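L-amino acid deaminase (Proteus vulgaris, PDB 5I39) probably deaminates L-amino acids by oxidation, working at the membrane with bound flavin-adenine dinucleotide (FAD) as its redox cofactor. Local coordinates at residues 263-268 with 290-295; 184-189 with 284-289; 270-275 with 333-338; 117-122 with 274-279. One frame throughout, in Å; residues are numbered along the deposited sequence.

Contact 1: 263-268 with 290-295. With FAD (flavin-adenine dinucleotide), chain B.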
loop_
_atom_site.group_PDB
_atom_site.type_symbol
_atom_site.label_atom_id
_atom_site.label_comp_id
_atom_site.label_asym_id
_atom_site.label_seq_id
_atom_site.Cartn_x
_atom_site.Cartn_y
_atom_site.Cartn_z
ATOM N N GLN A 263 -11.113 -6.125 7.707
ATOM C CA GLN A 263 -10.726 -4.900 8.403
ATOM C C GLN A 263 -11.915 -4.324 9.142
ATOM O O GLN A 263 -13.062 -4.474 8.708
ATOM C CB GLN A 263 -10.228 -3.855 7.408
ATOM C CG GLN A 263 -8.992 -4.240 6.623
ATOM C CD GLN A 263 -7.773 -4.494 7.489
ATOM O OE1 GLN A 263 -7.648 -3.994 8.609
ATOM N NE2 GLN A 263 -6.869 -5.277 6.977
ATOM N N GLN A 264 -11.627 -3.654 10.252
ATOM C CA GLN A 264 -12.635 -2.990 11.069
ATOM C C GLN A 264 -12.150 -1.602 11.450
ATOM O O GLN A 264 -10.943 -1.343 11.491
ATOM C CB GLN A 264 -12.905 -3.793 12.338
ATOM C CG GLN A 264 -13.424 -5.194 12.075
ATOM C CD GLN A 264 -13.348 -6.081 13.298
ATOM O OE1 GLN A 264 -12.283 -6.239 13.894
ATOM N NE2 GLN A 264 -14.469 -6.685 13.667
ATOM N N LEU A 265 -13.098 -0.710 11.715
ATOM C CA LEU A 265 -12.802 0.634 12.186
ATOM C C LEU A 265 -13.725 0.914 13.357
ATOM O O LEU A 265 -14.941 0.760 13.229
ATOM C CB LEU A 265 -13.013 1.667 11.075
ATOM C CG LEU A 265 -12.691 3.125 11.436
ATOM C CD1 LEU A 265 -11.211 3.308 11.723
ATOM C CD2 LEU A 265 -13.132 4.075 10.333
ATOM N N ILE A 266 -13.148 1.311 14.490
ATOM C CA ILE A 266 -13.915 1.623 15.695
ATOM C C ILE A 266 -13.635 3.045 16.157
ATOM O O ILE A 266 -12.594 3.629 15.835
ATOM C CB ILE A 266 -13.656 0.603 16.835
ATOM C CG1 ILE A 266 -12.207 0.665 17.348
ATOM C CG2 ILE A 266 -14.021 -0.800 16.357
ATOM C CD1 ILE A 266 -11.942 -0.196 18.566
ATOM N N SER A 267 -14.570 3.600 16.919
ATOM C CA SER A 267 -14.402 4.938 17.463
ATOM C C SER A 267 -13.343 4.943 18.559
ATOM O O SER A 267 -12.989 3.900 19.123
ATOM C CB SER A 267 -15.728 5.500 17.981
ATOM O OG SER A 267 -16.243 4.739 19.058
ATOM N N GLY A 268 -12.832 6.136 18.831
ATOM C CA GLY A 268 -11.732 6.328 19.756
ATOM C C GLY A 268 -12.140 6.364 21.211
ATOM O O GLY A 268 -13.284 6.087 21.573
ATOM N N ASP A 290 -7.549 10.895 12.913
ATOM C CA ASP A 290 -8.679 11.511 13.621
ATOM C C ASP A 290 -9.008 10.877 14.977
ATOM O O ASP A 290 -10.021 11.219 15.575
ATOM C CB ASP A 290 -9.929 11.514 12.720
ATOM C CG ASP A 290 -10.466 10.117 12.425
ATOM O OD1 ASP A 290 -9.811 9.115 12.788
ATOM O OD2 ASP A 290 -11.550 10.029 11.815
ATOM N N GLY A 291 -8.180 9.945 15.450
ATOM C CA GLY A 291 -8.399 9.298 16.744
ATOM C C GLY A 291 -9.297 8.073 16.730
ATOM O O GLY A 291 -9.492 7.456 17.771
ATOM N N THR A 292 -9.852 7.712 15.573
ATOM C CA THR A 292 -10.493 6.408 15.412
ATOM C C THR A 292 -9.392 5.343 15.368
ATOM O O THR A 292 -8.207 5.671 15.252
ATOM C CB THR A 292 -11.373 6.344 14.147
ATOM O OG1 THR A 292 -10.581 6.596 12.982
ATOM C CG2 THR A 292 -12.514 7.362 14.224
ATOM N N TYR A 293 -9.784 4.077 15.473
ATOM C CA TYR A 293 -8.835 2.963 15.483
ATOM C C TYR A 293 -9.181 1.901 14.459
ATOM O O TYR A 293 -10.285 1.341 14.473
ATOM C CB TYR A 293 -8.758 2.316 16.868
ATOM C CG TYR A 293 -7.898 3.083 17.838
ATOM C CD1 TYR A 293 -8.373 4.237 18.456
ATOM C CD2 TYR A 293 -6.599 2.666 18.133
ATOM C CE1 TYR A 293 -7.586 4.954 19.345
ATOM C CE2 TYR A 293 -5.802 3.374 19.020
ATOM C CZ TYR A 293 -6.299 4.517 19.622
ATOM O OH TYR A 293 -5.506 5.216 20.500
ATOM N N ALA A 294 -8.217 1.617 13.592
ATOM C CA ALA A 294 -8.271 0.464 12.716
ATOM C C ALA A 294 -7.905 -0.779 13.520
ATOM O O ALA A 294 -7.015 -0.738 14.364
ATOM C CB ALA A 294 -7.307 0.650 11.561
ATOM N N THR A 295 -8.603 -1.876 13.259
ATOM C CA THR A 295 -8.315 -3.158 13.907
ATOM C C THR A 295 -8.819 -4.296 13.029
ATOM O O THR A 295 -9.604 -4.079 12.121
ATOM C CB THR A 295 -8.952 -3.237 15.319
ATOM O OG1 THR A 295 -8.635 -4.492 15.937
ATOM C CG2 THR A 295 -10.469 -3.074 15.267
HETATM P PA FAD B . -5.612 -1.217 -6.557
HETATM O O1A FAD B . -6.582 -2.393 -6.399
HETATM O O2A FAD B . -5.760 -0.141 -5.497
HETATM O O5B FAD B . -5.804 -0.476 -7.950
HETATM C C5B FAD B . -5.790 -1.156 -9.197
HETATM C C4B FAD B . -6.811 -0.441 -10.063
HETATM O O4B FAD B . -6.734 -0.970 -11.402
HETATM C C3B FAD B . -8.242 -0.675 -9.573
HETATM O O3B FAD B . -8.839 0.570 -9.215
HETATM C C2B FAD B . -8.901 -1.372 -10.773
HETATM O O2B FAD B . -10.294 -1.043 -10.933
HETATM C C1B FAD B . -8.038 -0.919 -11.937
HETATM N N9A FAD B . -8.042 -1.796 -13.112
HETATM C C8A FAD B . -7.825 -3.096 -13.130
HETATM N N7A FAD B . -7.839 -3.591 -14.386
HETATM C C5A FAD B . -8.082 -2.542 -15.161
HETATM C C6A FAD B . -8.241 -2.327 -16.597
HETATM N N6A FAD B . -8.147 -3.363 -17.456
HETATM N N1A FAD B . -8.477 -1.078 -17.041
HETATM C C2A FAD B . -8.550 -0.036 -16.202
HETATM N N3A FAD B . -8.439 -0.153 -14.874
HETATM C C4A FAD B . -8.203 -1.357 -14.339
HETATM N N1 FAD B . -0.340 -2.138 2.258
HETATM C C2 FAD B . 0.397 -1.474 3.153
HETATM O O2 FAD B . 1.436 -0.917 2.755
HETATM N N3 FAD B . 0.026 -1.414 4.456
HETATM C C4 FAD B . -1.058 -2.015 4.959
HETATM O O4 FAD B . -1.353 -1.905 6.141
HETATM C C4X FAD B . -1.913 -2.786 4.046
HETATM N N5 FAD B . -3.008 -3.483 4.453
HETATM C C5X FAD B . -3.837 -4.012 3.548
HETATM C C6 FAD B . -5.075 -4.540 3.921
HETATM C C7 FAD B . -5.977 -5.039 2.985
HETATM C C7M FAD B . -7.331 -5.556 3.414
HETATM C C8 FAD B . -5.617 -5.034 1.560
HETATM C C8M FAD B . -6.570 -5.530 0.498
HETATM C C9 FAD B . -4.370 -4.528 1.187
HETATM C C9A FAD B . -3.470 -4.025 2.120
HETATM N N10 FAD B . -2.220 -3.519 1.743
HETATM C C10 FAD B . -1.456 -2.783 2.644
HETATM C "C1'" FAD B . -1.769 -3.580 0.367
HETATM C "C2'" FAD B . -2.099 -2.373 -0.438
HETATM O "O2'" FAD B . -3.419 -1.949 -0.114
HETATM C "C3'" FAD B . -1.975 -2.767 -1.907
HETATM O "O3'" FAD B . -0.707 -3.423 -2.172
HETATM C "C4'" FAD B . -2.080 -1.590 -2.848
HETATM O "O4'" FAD B . -3.251 -0.811 -2.540
HETATM C "C5'" FAD B . -2.157 -2.089 -4.280
HETATM O "O5'" FAD B . -2.312 -0.932 -5.104
HETATM P P FAD B . -2.666 -1.137 -6.671
HETATM O O1P FAD B . -2.701 0.230 -7.284
HETATM O O2P FAD B . -1.773 -2.212 -7.252
HETATM O O3P FAD B . -4.130 -1.841 -6.626
HETATM O O HOH W 1 -10.465 -6.685 15.976
#
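I266 and Y293 hold each other through two backbone hydrogen bonds, I266 N to Y293 O and Y293 N to I266 O, each 2.9 Å and nearly straight. Q264 and T295 form the next hydrogen-bonded pair of this antiparallel ladder: T295 N reaches Q264 O (3.0 Å), while Q264 N meets T295 O at 2.8 Å in a bent bond (N-H...O 138°). L265 and A294 are the non-hydrogen-bonded pair between them. Apolar contact is made by I266 CG1, which slants across Y293 CB at 3.9 Å, on the face where T295 CG2 rests against Q264 CB. The L265 methyl CD1 is in van der Waals contact with the T292 hydroxyl oxygen OG1, at 3.6 Å. Polar ends are tied separately. A water donates to both Q264 OE1 and T295 OG1; Q264 NE2 binds Q343 and L321 O, and T295 OG1 binds F284 O. D290 OD1 takes both T292 N and T292 OG1 (2.6 Å), closing an Asx turn. Q263, in the FAD pocket, brings CG to 3.8 Å from flavin C7M. The chemistry implies a strand fixed by its peptides where it passes the flavin methyl edge, with the Q264 amide and the T295 hydroxyl given partners.

Contact 2: 184-189 with 284-289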
loop_
_atom_site.group_PDB
_atom_site.type_symbol
_atom_site.label_atom_id
_atom_site.label_comp_id
_atom_site.label_asym_id
_atom_site.label_seq_id
_atom_site.Cartn_x
_atom_site.Cartn_y
_atom_site.Cartn_z
ATOM N N PHE A 184 -1.221 5.515 7.754
ATOM C CA PHE A 184 -2.023 6.262 6.774
ATOM C C PHE A 184 -3.422 5.669 6.763
ATOM O O PHE A 184 -3.599 4.477 7.006
ATOM C CB PHE A 184 -1.405 6.356 5.346
ATOM C CG PHE A 184 -0.535 5.188 4.923
ATOM C CD1 PHE A 184 -0.834 3.867 5.264
ATOM C CD2 PHE A 184 0.580 5.416 4.115
ATOM C CE1 PHE A 184 -0.017 2.822 4.854
ATOM C CE2 PHE A 184 1.392 4.371 3.700
ATOM C CZ PHE A 184 1.096 3.075 4.077
ATOM N N ASP A 185 -4.409 6.515 6.489
ATOM C CA ASP A 185 -5.811 6.127 6.650
ATOM C C ASP A 185 -6.441 5.907 5.274
ATOM O O ASP A 185 -6.365 6.788 4.413
ATOM C CB ASP A 185 -6.593 7.203 7.409
ATOM C CG ASP A 185 -5.973 7.561 8.758
ATOM O OD1 ASP A 185 -5.126 6.805 9.284
ATOM O OD2 ASP A 185 -6.343 8.626 9.298
ATOM N N PRO A 186 -7.102 4.752 5.065
ATOM C CA PRO A 186 -7.605 4.431 3.727
ATOM C C PRO A 186 -8.780 5.276 3.235
ATOM O O PRO A 186 -9.066 5.276 2.044
ATOM C CB PRO A 186 -7.983 2.958 3.851
ATOM C CG PRO A 186 -8.328 2.788 5.285
ATOM C CD PRO A 186 -7.347 3.651 6.014
ATOM N N GLU A 187 -9.420 6.023 4.128
ATOM C CA GLU A 187 -10.474 6.942 3.724
ATOM C C GLU A 187 -9.923 8.214 3.076
ATOM O O GLU A 187 -10.697 8.981 2.504
ATOM C CB GLU A 187 -11.350 7.316 4.919
ATOM C CG GLU A 187 -12.063 6.133 5.565
ATOM C CD GLU A 187 -11.175 5.263 6.439
ATOM O OE1 GLU A 187 -10.204 5.782 7.033
ATOM O OE2 GLU A 187 -11.445 4.047 6.517
ATOM N N VAL A 188 -8.608 8.439 3.176
ATOM C CA VAL A 188 -7.993 9.694 2.736
ATOM C C VAL A 188 -6.781 9.544 1.809
ATOM O O VAL A 188 -6.730 10.209 0.779
ATOM C CB VAL A 188 -7.571 10.559 3.951
ATOM C CG1 VAL A 188 -6.968 11.884 3.498
ATOM C CG2 VAL A 188 -8.756 10.820 4.868
ATOM N N ALA A 189 -5.803 8.719 2.179
ATOM C CA ALA A 189 -4.455 8.823 1.598
ATOM C C ALA A 189 -4.411 8.783 0.070
ATOM O O ALA A 189 -3.853 9.679 -0.558
ATOM C CB ALA A 189 -3.541 7.759 2.181
ATOM N N PHE A 284 -4.550 -6.597 17.171
ATOM C CA PHE A 284 -3.907 -5.642 16.270
ATOM C C PHE A 284 -4.739 -4.381 16.196
ATOM O O PHE A 284 -5.920 -4.450 15.861
ATOM C CB PHE A 284 -3.772 -6.229 14.862
ATOM C CG PHE A 284 -3.141 -7.586 14.834
ATOM C CD1 PHE A 284 -1.792 -7.738 15.121
ATOM C CD2 PHE A 284 -3.893 -8.720 14.546
ATOM C CE1 PHE A 284 -1.201 -8.991 15.120
ATOM C CE2 PHE A 284 -3.308 -9.977 14.539
ATOM C CZ PHE A 284 -1.958 -10.113 14.822
ATOM N N PHE A 285 -4.139 -3.233 16.494
ATOM C CA PHE A 285 -4.821 -1.965 16.271
ATOM C C PHE A 285 -3.863 -0.844 15.918
ATOM O O PHE A 285 -2.662 -0.917 16.197
ATOM C CB PHE A 285 -5.709 -1.574 17.458
ATOM C CG PHE A 285 -4.973 -1.375 18.751
ATOM C CD1 PHE A 285 -4.385 -0.155 19.060
ATOM C CD2 PHE A 285 -4.904 -2.403 19.686
ATOM C CE1 PHE A 285 -3.727 0.032 20.271
ATOM C CE2 PHE A 285 -4.247 -2.226 20.892
ATOM C CZ PHE A 285 -3.662 -1.006 21.189
ATOM N N ARG A 286 -4.429 0.187 15.300
ATOM C CA ARG A 286 -3.674 1.332 14.805
ATOM C C ARG A 286 -4.537 2.578 14.916
ATOM O O ARG A 286 -5.622 2.631 14.334
ATOM C CB ARG A 286 -3.279 1.123 13.345
ATOM C CG ARG A 286 -2.602 2.333 12.720
ATOM C CD ARG A 286 -2.406 2.169 11.234
ATOM N NE ARG A 286 -3.663 2.086 10.495
ATOM C CZ ARG A 286 -4.427 3.117 10.139
ATOM N NH1 ARG A 286 -4.122 4.374 10.468
ATOM N NH2 ARG A 286 -5.526 2.875 9.454
ATOM N N GLU A 287 -4.051 3.589 15.627
ATOM C CA GLU A 287 -4.765 4.856 15.711
ATOM C C GLU A 287 -4.687 5.602 14.383
ATOM O O GLU A 287 -3.608 5.774 13.820
ATOM C CB GLU A 287 -4.205 5.737 16.819
ATOM C CG GLU A 287 -5.125 6.911 17.120
ATOM C CD GLU A 287 -4.590 7.872 18.154
ATOM O OE1 GLU A 287 -3.385 7.830 18.464
ATOM O OE2 GLU A 287 -5.394 8.692 18.640
ATOM N N GLN A 288 -5.847 6.045 13.906
ATOM C CA GLN A 288 -5.947 6.883 12.715
ATOM C C GLN A 288 -5.708 8.349 13.066
ATOM O O GLN A 288 -5.674 8.725 14.237
ATOM C CB GLN A 288 -7.325 6.721 12.077
ATOM C CG GLN A 288 -7.633 5.306 11.633
ATOM C CD GLN A 288 -8.429 5.280 10.342
ATOM O OE1 GLN A 288 -9.519 5.850 10.243
ATOM N NE2 GLN A 288 -7.892 4.644 9.347
ATOM N N ALA A 289 -5.563 9.183 12.042
ATOM C CA ALA A 289 -5.223 10.592 12.241
ATOM C C ALA A 289 -6.307 11.377 12.980
ATOM O O ALA A 289 -6.008 12.391 13.607
ATOM C CB ALA A 289 -4.900 11.252 10.908
#
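The R286 guanidinium carries F184 O over one face, 3.2 Å above its plane and offset toward the rim, and meets D185 OD1 at its edge. A second flat pair lies beside it: the D185 carboxylate stacks on the Q288 amide, their planes 27° apart and D185 CG 3.7 Å from Q288 CD. The contact joins the loop between strand 182-183 and helix 189-199 to the end of strand 283-287, in the mixed sheet of this FAD-dependent oxidoreductase fold. The buried salt bridge between R286 NH1 and D185 OD1 is 2.9 Å long; the nitrogen comes nearly along the carboxylate C-O axis, and the oxygen stays in the guanidinium plane. The arginine leaves its strand extended and then bends at chi3 (64°), which turns the head toward the loop. R286 NH1 also binds S183 OG, and NH2 binds the carbonyl of the FAD-binding residue Y80. R23 forms salt bridges to D185 OD2 and E187 OE1, while R16 holds E187 OE2, so the cluster probably balances its buried charges. P186 CD lies 4.0 Å from R286 NH2. The loop thereby sets F184 near the flavin, its side chain about 4 Å from FAD at the nearest atoms. A289 N closes the other end of the carboxylate, donating to the syn lone pair of D185 OD2 at 2.9 Å.

Contact 3: 270-275 with 333-338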
loop_
_atom_site.group_PDB
_atom_site.type_symbol
_atom_site.label_atom_id
_atom_site.label_comp_id
_atom_site.label_asym_id
_atom_site.label_seq_id
_atom_site.Cartn_x
_atom_site.Cartn_y
_atom_site.Cartn_z
ATOM N N PRO A 270 -10.691 8.526 25.105
ATOM C CA PRO A 270 -9.687 9.383 25.746
ATOM C C PRO A 270 -8.576 8.617 26.486
ATOM O O PRO A 270 -7.514 9.186 26.734
ATOM C CB PRO A 270 -10.514 10.234 26.720
ATOM C CG PRO A 270 -11.748 9.450 26.978
ATOM C CD PRO A 270 -12.019 8.661 25.733
ATOM N N THR A 271 -8.821 7.348 26.823
ATOM C CA THR A 271 -7.842 6.509 27.524
ATOM C C THR A 271 -7.168 5.441 26.648
ATOM O O THR A 271 -6.372 4.649 27.152
ATOM C CB THR A 271 -8.491 5.815 28.740
ATOM O OG1 THR A 271 -9.605 5.028 28.305
ATOM C CG2 THR A 271 -8.958 6.842 29.767
ATOM N N ALA A 272 -7.472 5.418 25.350
ATOM C CA ALA A 272 -6.795 4.510 24.418
ATOM C C ALA A 272 -5.300 4.852 24.357
ATOM O O ALA A 272 -4.923 6.008 24.556
ATOM C CB ALA A 272 -7.418 4.600 23.036
ATOM N N PRO A 273 -4.440 3.848 24.091
ATOM C CA PRO A 273 -2.999 4.079 24.225
ATOM C C PRO A 273 -2.317 4.782 23.050
ATOM O O PRO A 273 -1.149 5.147 23.172
ATOM C CB PRO A 273 -2.442 2.664 24.375
ATOM C CG PRO A 273 -3.375 1.822 23.587
ATOM C CD PRO A 273 -4.735 2.445 23.737
ATOM N N GLY A 274 -3.016 4.963 21.929
ATOM C CA GLY A 274 -2.387 5.488 20.724
ATOM C C GLY A 274 -1.527 4.447 20.044
ATOM O O GLY A 274 -1.403 3.311 20.505
ATOM N N GLY A 275 -0.934 4.853 18.930
ATOM C CA GLY A 275 0.071 4.053 18.259
ATOM C C GLY A 275 -0.464 2.866 17.485
ATOM O O GLY A 275 -1.656 2.770 17.178
ATOM N N PRO A 333 -9.396 -2.276 27.976
ATOM C CA PRO A 333 -10.724 -1.782 28.371
ATOM C C PRO A 333 -11.026 -0.334 27.980
ATOM O O PRO A 333 -12.191 0.055 27.964
ATOM C CB PRO A 333 -10.722 -1.952 29.895
ATOM C CG PRO A 333 -9.766 -3.067 30.143
ATOM C CD PRO A 333 -8.687 -2.881 29.121
ATOM N N ALA A 334 -9.996 0.442 27.636
ATOM C CA ALA A 334 -10.187 1.751 26.999
ATOM C C ALA A 334 -11.126 1.721 25.784
ATOM O O ALA A 334 -11.768 2.723 25.493
ATOM C CB ALA A 334 -8.844 2.339 26.594
ATOM N N PHE A 335 -11.193 0.586 25.080
ATOM C CA PHE A 335 -12.081 0.428 23.918
ATOM C C PHE A 335 -13.480 -0.113 24.246
ATOM O O PHE A 335 -14.282 -0.301 23.332
ATOM C CB PHE A 335 -11.434 -0.497 22.878
ATOM C CG PHE A 335 -10.129 0.013 22.330
ATOM C CD1 PHE A 335 -10.080 1.190 21.591
ATOM C CD2 PHE A 335 -8.949 -0.693 22.537
ATOM C CE1 PHE A 335 -8.877 1.657 21.077
ATOM C CE2 PHE A 335 -7.744 -0.233 22.025
ATOM C CZ PHE A 335 -7.708 0.943 21.293
ATOM N N LYS A 336 -13.789 -0.347 25.523
ATOM C CA LYS A 336 -15.058 -0.982 25.918
ATOM C C LYS A 336 -16.304 -0.296 25.344
ATOM O O LYS A 336 -17.240 -0.977 24.925
ATOM C CB LYS A 336 -15.161 -1.067 27.448
ATOM C CG LYS A 336 -16.410 -1.757 27.990
ATOM C CD LYS A 336 -16.527 -3.196 27.522
ATOM C CE LYS A 336 -17.708 -3.890 28.171
ATOM N NZ LYS A 336 -17.689 -5.338 27.891
ATOM N N GLU A 337 -16.305 1.036 25.326
ATOM C CA GLU A 337 -17.445 1.819 24.823
ATOM C C GLU A 337 -17.304 2.265 23.360
ATOM O O GLU A 337 -18.145 3.019 22.867
ATOM C CB GLU A 337 -17.678 3.053 25.711
ATOM C CG GLU A 337 -17.768 2.769 27.209
ATOM C CD GLU A 337 -18.855 1.771 27.575
ATOM O OE1 GLU A 337 -19.906 1.740 26.897
ATOM O OE2 GLU A 337 -18.659 1.016 28.552
ATOM N N SER A 338 -16.263 1.801 22.666
ATOM C CA SER A 338 -16.044 2.170 21.265
ATOM C C SER A 338 -17.106 1.550 20.366
ATOM O O SER A 338 -17.495 0.397 20.552
ATOM C CB SER A 338 -14.658 1.735 20.790
ATOM O OG SER A 338 -13.646 2.474 21.447
#
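A334 O and T271 OG1 share one partner, the hydroxyl OG of S269, which hydrogen-bonds to both and so pins the two loops where they touch. One loop links strand 257-266 to strand 276-279; the other follows helix 318-331 and contains a short 3-10 segment from P333 and a type I beta turn from F335 to S338. The A334 methyl CB sits against two oxygens of T271, the hydroxyl OG1 at 3.3 Å and the carbonyl O at 3.4 Å. The threonine torsion (chi1 58°) sets OG1 between its backbone N and carbonyl carbon, facing that methyl. Beside them the F335 ring meets the other loop through CE1 and CZ. F335 CE1 lies 3.8 Å from A272 CB, and F335 CZ is 4.1 Å from P273 CD, the proline and the phenylalanine crossing at about a right angle; both approaches to the ring are oblique. Y293 and F285 each make an edge-to-face stack with F335, so the turn's aromatic joins the side chains of the neighbouring strands. The turn itself is closed by S338 N donating to F335 O at 3.0 Å. S338 OG sits at the edge of the F335 ring, in its plane, and hydrogen-bonds to S267 O.

Contact 4: 117-122 with 274-279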
loop_
_atom_site.group_PDB
_atom_site.type_symbol
_atom_site.label_atom_id
_atom_site.label_comp_id
_atom_site.label_asym_id
_atom_site.label_seq_id
_atom_site.Cartn_x
_atom_site.Cartn_y
_atom_site.Cartn_z
ATOM N N ARG A 117 1.378 9.677 9.194
ATOM C CA ARG A 117 1.991 10.031 10.468
ATOM C C ARG A 117 3.129 9.072 10.747
ATOM O O ARG A 117 3.032 7.882 10.442
ATOM C CB ARG A 117 0.982 9.912 11.615
ATOM C CG ARG A 117 -0.246 10.800 11.494
ATOM C CD ARG A 117 0.074 12.262 11.750
ATOM N NE ARG A 117 -1.125 13.099 11.677
ATOM C CZ ARG A 117 -1.652 13.612 10.563
ATOM N NH1 ARG A 117 -1.088 13.407 9.375
ATOM N NH2 ARG A 117 -2.751 14.354 10.641
ATOM N N THR A 118 4.199 9.591 11.338
ATOM C CA THR A 118 5.228 8.744 11.931
ATOM C C THR A 118 4.746 8.438 13.345
ATOM O O THR A 118 4.674 9.324 14.197
ATOM C CB THR A 118 6.599 9.424 11.894
ATOM O OG1 THR A 118 6.990 9.584 10.527
ATOM C CG2 THR A 118 7.647 8.576 12.576
ATOM N N GLN A 119 4.396 7.175 13.555
ATOM C CA GLN A 119 3.575 6.744 14.681
ATOM C C GLN A 119 4.283 5.839 15.683
ATOM O O GLN A 119 4.099 5.995 16.893
ATOM C CB GLN A 119 2.363 6.012 14.115
ATOM C CG GLN A 119 1.459 5.371 15.144
ATOM C CD GLN A 119 0.237 4.792 14.487
ATOM O OE1 GLN A 119 0.340 3.865 13.684
ATOM N NE2 GLN A 119 -0.929 5.339 14.803
ATOM N N GLY A 120 5.031 4.860 15.189
ATOM C CA GLY A 120 5.642 3.860 16.054
ATOM C C GLY A 120 4.759 2.638 16.230
ATOM O O GLY A 120 3.533 2.743 16.343
ATOM N N ARG A 121 5.397 1.473 16.263
ATOM C CA ARG A 121 4.708 0.188 16.283
ATOM C C ARG A 121 5.399 -0.757 17.244
ATOM O O ARG A 121 6.601 -0.990 17.125
ATOM C CB ARG A 121 4.695 -0.431 14.887
ATOM C CG ARG A 121 4.057 -1.808 14.786
ATOM C CD ARG A 121 4.089 -2.262 13.343
ATOM N NE ARG A 121 3.392 -3.524 13.102
ATOM C CZ ARG A 121 3.902 -4.739 13.306
ATOM N NH1 ARG A 121 3.160 -5.806 13.036
ATOM N NH2 ARG A 121 5.137 -4.912 13.779
ATOM N N VAL A 122 4.619 -1.314 18.168
ATOM C CA VAL A 122 5.143 -2.303 19.111
ATOM C C VAL A 122 4.530 -3.658 18.795
ATOM O O VAL A 122 3.309 -3.812 18.720
ATOM C CB VAL A 122 4.956 -1.932 20.606
ATOM C CG1 VAL A 122 5.847 -0.753 20.970
ATOM C CG2 VAL A 122 3.504 -1.648 20.972
ATOM N N GLY A 274 -3.016 4.963 21.929
ATOM C CA GLY A 274 -2.387 5.488 20.724
ATOM C C GLY A 274 -1.527 4.447 20.044
ATOM O O GLY A 274 -1.403 3.311 20.505
ATOM N N GLY A 275 -0.934 4.853 18.930
ATOM C CA GLY A 275 0.071 4.053 18.259
ATOM C C GLY A 275 -0.464 2.866 17.485
ATOM O O GLY A 275 -1.656 2.770 17.178
ATOM N N ASN A 276 0.466 1.968 17.176
ATOM C CA ASN A 276 0.235 0.756 16.406
ATOM C C ASN A 276 0.727 -0.388 17.287
ATOM O O ASN A 276 1.878 -0.379 17.737
ATOM C CB ASN A 276 1.015 0.852 15.087
ATOM C CG ASN A 276 0.853 -0.360 14.189
ATOM O OD1 ASN A 276 0.423 -1.422 14.620
ATOM N ND2 ASN A 276 1.227 -0.203 12.922
ATOM N N VAL A 277 -0.158 -1.344 17.559
ATOM C CA VAL A 277 0.109 -2.422 18.506
ATOM C C VAL A 277 -0.212 -3.760 17.853
ATOM O O VAL A 277 -1.224 -3.891 17.165
ATOM C CB VAL A 277 -0.729 -2.221 19.788
ATOM C CG1 VAL A 277 -0.681 -3.438 20.705
ATOM C CG2 VAL A 277 -0.247 -0.984 20.532
ATOM N N ALA A 278 0.654 -4.743 18.094
ATOM C CA ALA A 278 0.482 -6.111 17.609
ATOM C C ALA A 278 0.878 -7.063 18.730
ATOM O O ALA A 278 2.029 -7.049 19.181
ATOM C CB ALA A 278 1.339 -6.351 16.379
ATOM N N LEU A 279 -0.074 -7.874 19.187
ATOM C CA LEU A 279 0.136 -8.744 20.345
ATOM C C LEU A 279 -0.254 -10.181 20.051
ATOM O O LEU A 279 -1.121 -10.425 19.205
ATOM C CB LEU A 279 -0.698 -8.270 21.540
ATOM C CG LEU A 279 -0.514 -6.814 21.963
ATOM C CD1 LEU A 279 -1.594 -6.390 22.945
ATOM C CD2 LEU A 279 0.866 -6.612 22.564
HETATM O O HOH W 2 2.395 2.498 12.445
HETATM O O HOH W 3 -0.978 7.226 17.169
#
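R121 and N276 stand on the same face of the sheet with their flat ends nearly perpendicular, guanidinium and amide planes 83° apart. The arginine is extended as far as NE, CG anti to its own nitrogen (chi1 177°), so its stem passes along the asparagine: R121 CD is 3.6 Å from N276 ND2, and ND2 lies in the guanidinium plane at its edge. R121 NE and N276 ND2 both donate to OE1 of Q82, a residue of the FAD site, while R121 NH2 pairs with E123. Over one guanidinium face sits the methyl of A278, with CB 3.8 Å from R121 NH1. Q119 comes to N276 from the other end, its amide crossing at about a right angle (planes 74° apart), and Q119 OE1 is 3.4 Å from N276 CB. A water donates to Q119 OE1 at 2.8 Å and accepts from N276 ND2 at 3.0 Å; a second water accepts hydrogen bonds from Q119 NE2 and G275 N, and NE2 also binds E287 O. R121 with N276 and V122 with V277 are the parallel bridges that join strands 117-123 and 276-279 of the mixed sheet, two strands about 150 residues apart in the chain. V122 N donates to N276 O (2.9 Å), and A278 N returns to V122 O (2.9 Å); N276 N to G120 O is weak. On the opposite face V122, in one of its two conformers, and V277 lie side by side, pointing the same way, with their CG2 atoms in contact.

Overall arrangement
From the N terminus, strand 117-123 opens contact 4, which closes on strand 276-279 after some 150 residues of helices and strands. The 184-189 loop opens contact 2 inside that span and closes on strand 283-287 beyond it. Strand 257-266 then opens contact 1, closing on 293-295, and the loop 270-275 opens contact 3, closing last, after helix 318-331. Every pair crosses except contacts 3 and 4, which meet end to start at the shared G274 and G275. Strands 257-266, 293-295, 283-287, 276-279 and 117-123 follow one another across one mixed sheet; contact 2 links this sheet to the flavin-side loop, and contact 3 joins the loop after strand 257-266 to the loop after helix 318-331.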